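PDB 3DCX: protein of Unknown Function (DUF1696) with Pleckstrin-homology Domains, which is of unknown function but has the fold of a bacterial pleckstrin-homology domain, five copies of which make up the assembly. Local coordinates for residues A[18-21]-A[22-26]; A[86-89]-A[90-93]. All blocks are in the same frame, centred on the assembly; numbering follows the deposited sequence.

Contact 1 of 2, residues A[18-21]-A[22-26]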
loop_
_atom_site.group_PDB
_atom_site.type_symbol
_atom_site.label_atom_id
_atom_site.label_comp_id
_atom_site.label_asym_id
_atom_site.label_seq_id
_atom_site.Cartn_x
_atom_site.Cartn_y
_atom_site.Cartn_z
ATOM N N PRO A 18 -20.963 2.466 -20.389
ATOM C CA PRO A 18 -20.477 3.827 -20.188
ATOM C C PRO A 18 -19.536 4.070 -18.998
ATOM O O PRO A 18 -18.795 5.033 -19.047
ATOM C CB PRO A 18 -21.771 4.624 -20.001
ATOM C CG PRO A 18 -22.781 3.850 -20.737
ATOM C CD PRO A 18 -22.433 2.439 -20.443
ATOM N N ILE A 19 -19.582 3.250 -17.945
ATOM C CA ILE A 19 -18.688 3.424 -16.761
ATOM C C ILE A 19 -17.595 2.336 -16.704
ATOM O O ILE A 19 -16.763 2.296 -15.794
ATOM C CB ILE A 19 -19.487 3.553 -15.441
ATOM C CG1 ILE A 19 -20.382 2.363 -15.117
ATOM C CG2 ILE A 19 -20.450 4.781 -15.528
ATOM C CD1 ILE A 19 -19.694 1.078 -14.656
HETATM N N MSE A 20 -17.600 1.461 -17.695
HETATM C CA MSE A 20 -16.600 0.413 -17.814
HETATM C C MSE A 20 -15.343 0.923 -18.494
HETATM O O MSE A 20 -15.396 1.851 -19.320
HETATM C CB MSE A 20 -17.175 -0.770 -18.593
HETATM C CG MSE A 20 -18.104 -1.635 -17.752
HETATM SE SE MSE A 20 -18.959 -3.007 -18.828
HETATM C CE MSE A 20 -17.347 -4.156 -19.205
ATOM N N GLY A 21 -14.208 0.308 -18.165
ATOM C CA GLY A 21 -12.950 0.604 -18.849
ATOM C C GLY A 21 -13.001 0.120 -20.291
ATOM O O GLY A 21 -13.747 -0.806 -20.602
ATOM N N ASP A 22 -12.197 0.735 -21.162
ATOM C CA ASP A 22 -12.131 0.384 -22.584
ATOM C C ASP A 22 -11.857 -1.113 -22.806
ATOM O O ASP A 22 -12.459 -1.721 -23.673
ATOM C CB ASP A 22 -11.034 1.177 -23.321
ATOM C CG ASP A 22 -11.302 2.682 -23.391
ATOM O OD1 ASP A 22 -12.433 3.140 -23.142
ATOM O OD2 ASP A 22 -10.329 3.421 -23.685
ATOM N N ASN A 23 -10.939 -1.690 -22.039
ATOM C CA ASN A 23 -10.598 -3.117 -22.148
ATOM C C ASN A 23 -11.188 -4.006 -21.021
ATOM O O ASN A 23 -10.649 -5.073 -20.688
ATOM C CB ASN A 23 -9.073 -3.258 -22.170
ATOM C CG ASN A 23 -8.407 -2.381 -23.253
ATOM O OD1 ASN A 23 -8.941 -2.209 -24.362
ATOM N ND2 ASN A 23 -7.241 -1.823 -22.923
ATOM N N GLU A 24 -12.303 -3.568 -20.439
ATOM C CA GLU A 24 -12.929 -4.309 -19.372
ATOM C C GLU A 24 -14.016 -5.221 -19.914
ATOM O O GLU A 24 -14.773 -4.849 -20.816
ATOM C CB GLU A 24 -13.538 -3.351 -18.350
ATOM C CG GLU A 24 -13.983 -4.049 -17.063
ATOM C CD GLU A 24 -14.318 -3.068 -15.975
ATOM O OE1 GLU A 24 -14.642 -1.888 -16.300
ATOM O OE2 GLU A 24 -14.280 -3.476 -14.791
ATOM N N GLN A 25 -14.093 -6.412 -19.336
ATOM C CA GLN A 25 -15.107 -7.395 -19.691
ATOM C C GLN A 25 -15.783 -7.931 -18.451
ATOM O O GLN A 25 -15.171 -8.068 -17.394
ATOM C CB GLN A 25 -14.479 -8.541 -20.461
ATOM C CG GLN A 25 -14.010 -8.140 -21.831
ATOM C CD GLN A 25 -13.525 -9.326 -22.608
ATOM O OE1 GLN A 25 -12.318 -9.508 -22.774
ATOM N NE2 GLN A 25 -14.459 -10.180 -23.052
ATOM N N LEU A 26 -17.062 -8.260 -18.601
ATOM C CA LEU A 26 -17.831 -8.857 -17.519
ATOM C C LEU A 26 -17.608 -10.359 -17.469
ATOM O O LEU A 26 -17.553 -11.015 -18.504
ATOM C CB LEU A 26 -19.312 -8.543 -17.699
ATOM C CG LEU A 26 -19.674 -7.056 -17.697
ATOM C CD1 LEU A 26 -21.163 -6.984 -17.754
ATOM C CD2 LEU A 26 -19.167 -6.309 -16.489
#

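Contact 2 of 2, residues A[86-89]-A[90-93]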
loop_
_atom_site.group_PDB
_atom_site.type_symbol
_atom_site.label_atom_id
_atom_site.label_comp_id
_atom_site.label_asym_id
_atom_site.label_seq_id
_atom_site.Cartn_x
_atom_site.Cartn_y
_atom_site.Cartn_z
ATOM N N LEU A 86 -13.970 -10.703 2.265
ATOM C CA LEU A 86 -12.962 -10.031 1.405
ATOM C C LEU A 86 -12.356 -8.916 2.210
ATOM O O LEU A 86 -13.080 -8.054 2.700
ATOM C CB LEU A 86 -13.571 -9.442 0.145
ATOM C CG LEU A 86 -14.258 -10.351 -0.889
ATOM C CD1 LEU A 86 -14.886 -9.469 -1.967
ATOM C CD2 LEU A 86 -13.319 -11.361 -1.534
ATOM N N TRP A 87 -11.037 -8.944 2.385
ATOM C CA TRP A 87 -10.372 -7.835 3.060
ATOM C C TRP A 87 -9.899 -6.871 2.020
ATOM O O TRP A 87 -9.217 -7.245 1.081
ATOM C CB TRP A 87 -9.223 -8.312 3.899
ATOM C CG TRP A 87 -9.629 -8.859 5.184
ATOM C CD1 TRP A 87 -9.690 -8.186 6.398
ATOM C CD2 TRP A 87 -10.030 -10.196 5.449
ATOM N NE1 TRP A 87 -10.090 -9.043 7.382
ATOM C CE2 TRP A 87 -10.294 -10.285 6.837
ATOM C CE3 TRP A 87 -10.171 -11.339 4.659
ATOM C CZ2 TRP A 87 -10.720 -11.451 7.436
ATOM C CZ3 TRP A 87 -10.574 -12.502 5.256
ATOM C CH2 TRP A 87 -10.844 -12.555 6.643
ATOM N N ILE A 88 -10.302 -5.625 2.179
ATOM C CA ILE A 88 -9.936 -4.567 1.264
ATOM C C ILE A 88 -8.876 -3.693 1.927
ATOM O O ILE A 88 -9.028 -3.258 3.080
ATOM C CB ILE A 88 -11.141 -3.759 0.864
ATOM C CG1 ILE A 88 -12.185 -4.656 0.173
ATOM C CG2 ILE A 88 -10.726 -2.579 -0.060
ATOM C CD1 ILE A 88 -13.587 -4.002 0.137
ATOM N N SER A 89 -7.801 -3.448 1.188
ATOM C CA SER A 89 -6.700 -2.616 1.659
ATOM C C SER A 89 -7.200 -1.331 2.324
ATOM O O SER A 89 -7.939 -0.544 1.705
ATOM C CB SER A 89 -5.795 -2.252 0.495
ATOM O OG SER A 89 -4.752 -1.459 0.974
ATOM N N GLY A 90 -6.777 -1.120 3.567
ATOM C CA GLY A 90 -7.067 0.094 4.321
ATOM C C GLY A 90 -8.356 0.042 5.113
ATOM O O GLY A 90 -8.621 0.936 5.927
ATOM N N GLN A 91 -9.172 -0.998 4.872
ATOM C CA GLN A 91 -10.443 -1.172 5.561
ATOM C C GLN A 91 -10.321 -2.319 6.566
ATOM O O GLN A 91 -10.051 -3.457 6.183
ATOM C CB GLN A 91 -11.530 -1.418 4.526
ATOM C CG GLN A 91 -12.928 -1.621 5.094
ATOM C CD GLN A 91 -13.919 -2.078 4.035
ATOM O OE1 GLN A 91 -14.128 -1.396 3.029
ATOM N NE2 GLN A 91 -14.510 -3.259 4.238
ATOM N N LYS A 92 -10.482 -2.022 7.855
ATOM C CA LYS A 92 -10.094 -2.975 8.904
ATOM C C LYS A 92 -10.983 -4.202 8.930
ATOM O O LYS A 92 -10.499 -5.318 9.082
ATOM C CB LYS A 92 -10.096 -2.352 10.313
ATOM C CG LYS A 92 -9.444 -3.282 11.325
ATOM C CD LYS A 92 -9.480 -2.739 12.738
ATOM C CE LYS A 92 -9.237 -3.866 13.744
ATOM N NZ LYS A 92 -10.216 -4.992 13.570
ATOM N N ASP A 93 -12.275 -3.981 8.787
ATOM C CA ASP A 93 -13.239 -5.082 8.743
ATOM C C ASP A 93 -13.508 -5.566 7.324
ATOM O O ASP A 93 -13.612 -4.752 6.404
ATOM C CB ASP A 93 -14.542 -4.645 9.391
ATOM C CG ASP A 93 -14.365 -4.299 10.862
ATOM O OD1 ASP A 93 -13.356 -4.735 11.469
ATOM O OD2 ASP A 93 -15.237 -3.596 11.401
HETATM O O HOH W 1 -11.687 -4.982 4.734
#

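Contact 1 of 2, residues A[18-21]-A[22-26]
Glu24 turns back across the bend and takes the backbone N of Gly21 on its carboxylate. CG stands anti to its own backbone N (chi1 -169°) and the chain runs on extended, which carries OE1 to 2.9 Å from Gly21 N. The N-H points almost straight at OE1 and meets it on the anti side, somewhat out of the carboxylate plane. In return, Glu24 N donates to Gly21 O at 3.1 Å. This second bond closes a type I beta turn from Gly21 to Glu24. The selenomethionine Met20 crosses Glu24 at about a right angle. Its CB lies 3.6 Å from Glu24 OE1. A bend at chi3 brings Met20 CE to 3.9 Å from Leu26 CD2. Arg43 forms a salt bridge to Glu24 OE1, and Thr40 OG1 bonds to OE2, so both oxygens of this buried group are engaged. Cutting Glu24 back to an alanine would probably leave Gly21 N, Arg43 and Thr40 without their shared carboxylate, though the backbone bond of the turn could remain. The loop joins helix 9-16 to strand 26-32. Leu26 starts that strand and packs on Leu12 and Ala13 of the helix and on Val38 of strand 35-40.

Contact 2 of 2, residues A[86-89]-A[90-93]
Gln91 has CG anti to its backbone N (chi1 180°), and the chain stays extended beyond CG, which places the amide between Ile88 CD1 and Asp93 O. Ile88 holds CG1 anti to its carbonyl carbon (chi1 -60°), and its CD1 comes 3.9 Å from Gln91 OE1. The other end of the amide is tied down: Gln91 NE2 gives a nearly straight bond to Asp93 O at 2.8 Å, with that oxygen close to the amide plane. This fixes the rotation of the group. The backbone closes the turn, Gln91 N donating to Ile88 O at 2.9 Å. One water accepts from Ile88 N and donates to Gln91 O and to Asp93 O, bridging the strand end to the loop. Asp93 O thus receives both the water and the Gln91 amide. Lys92 O lies at the edge of the Trp87 ring, near its plane, 4.0 Å from CD1. The ring itself stacks with His69 and meets His60 of the third subunit. Gly90 sits at positive phi (89°), where a CB would clash with Ser89 O. The Gln91 N to Ile88 O bond and the glycine at the third position are those of a type II beta turn, here at the start of the connection between antiparallel strands 82-88 and 95-99.

Contacts 1 and 2 follow in series along the chain and do not touch. Their centres are about 24 Å apart and their nearest atoms about 14 Å. Each holds a beta turn next to the end of a strand: 18-26 leads into strand 26-32 of the larger antiparallel sheet, and 86-93 leaves the middle strand of the three-stranded one. Both meet the second subunit: in contact 1 Met20 O and Asp22 N bond to Lys110 and Asn114 of that copy, whereas contact 2 packs on its His69 and Thr68. Contact 2 also reaches the third subunit. The nearest approach of Gly90 to a bound MPD, probably from the crystallisation liquor, is about 4 Å.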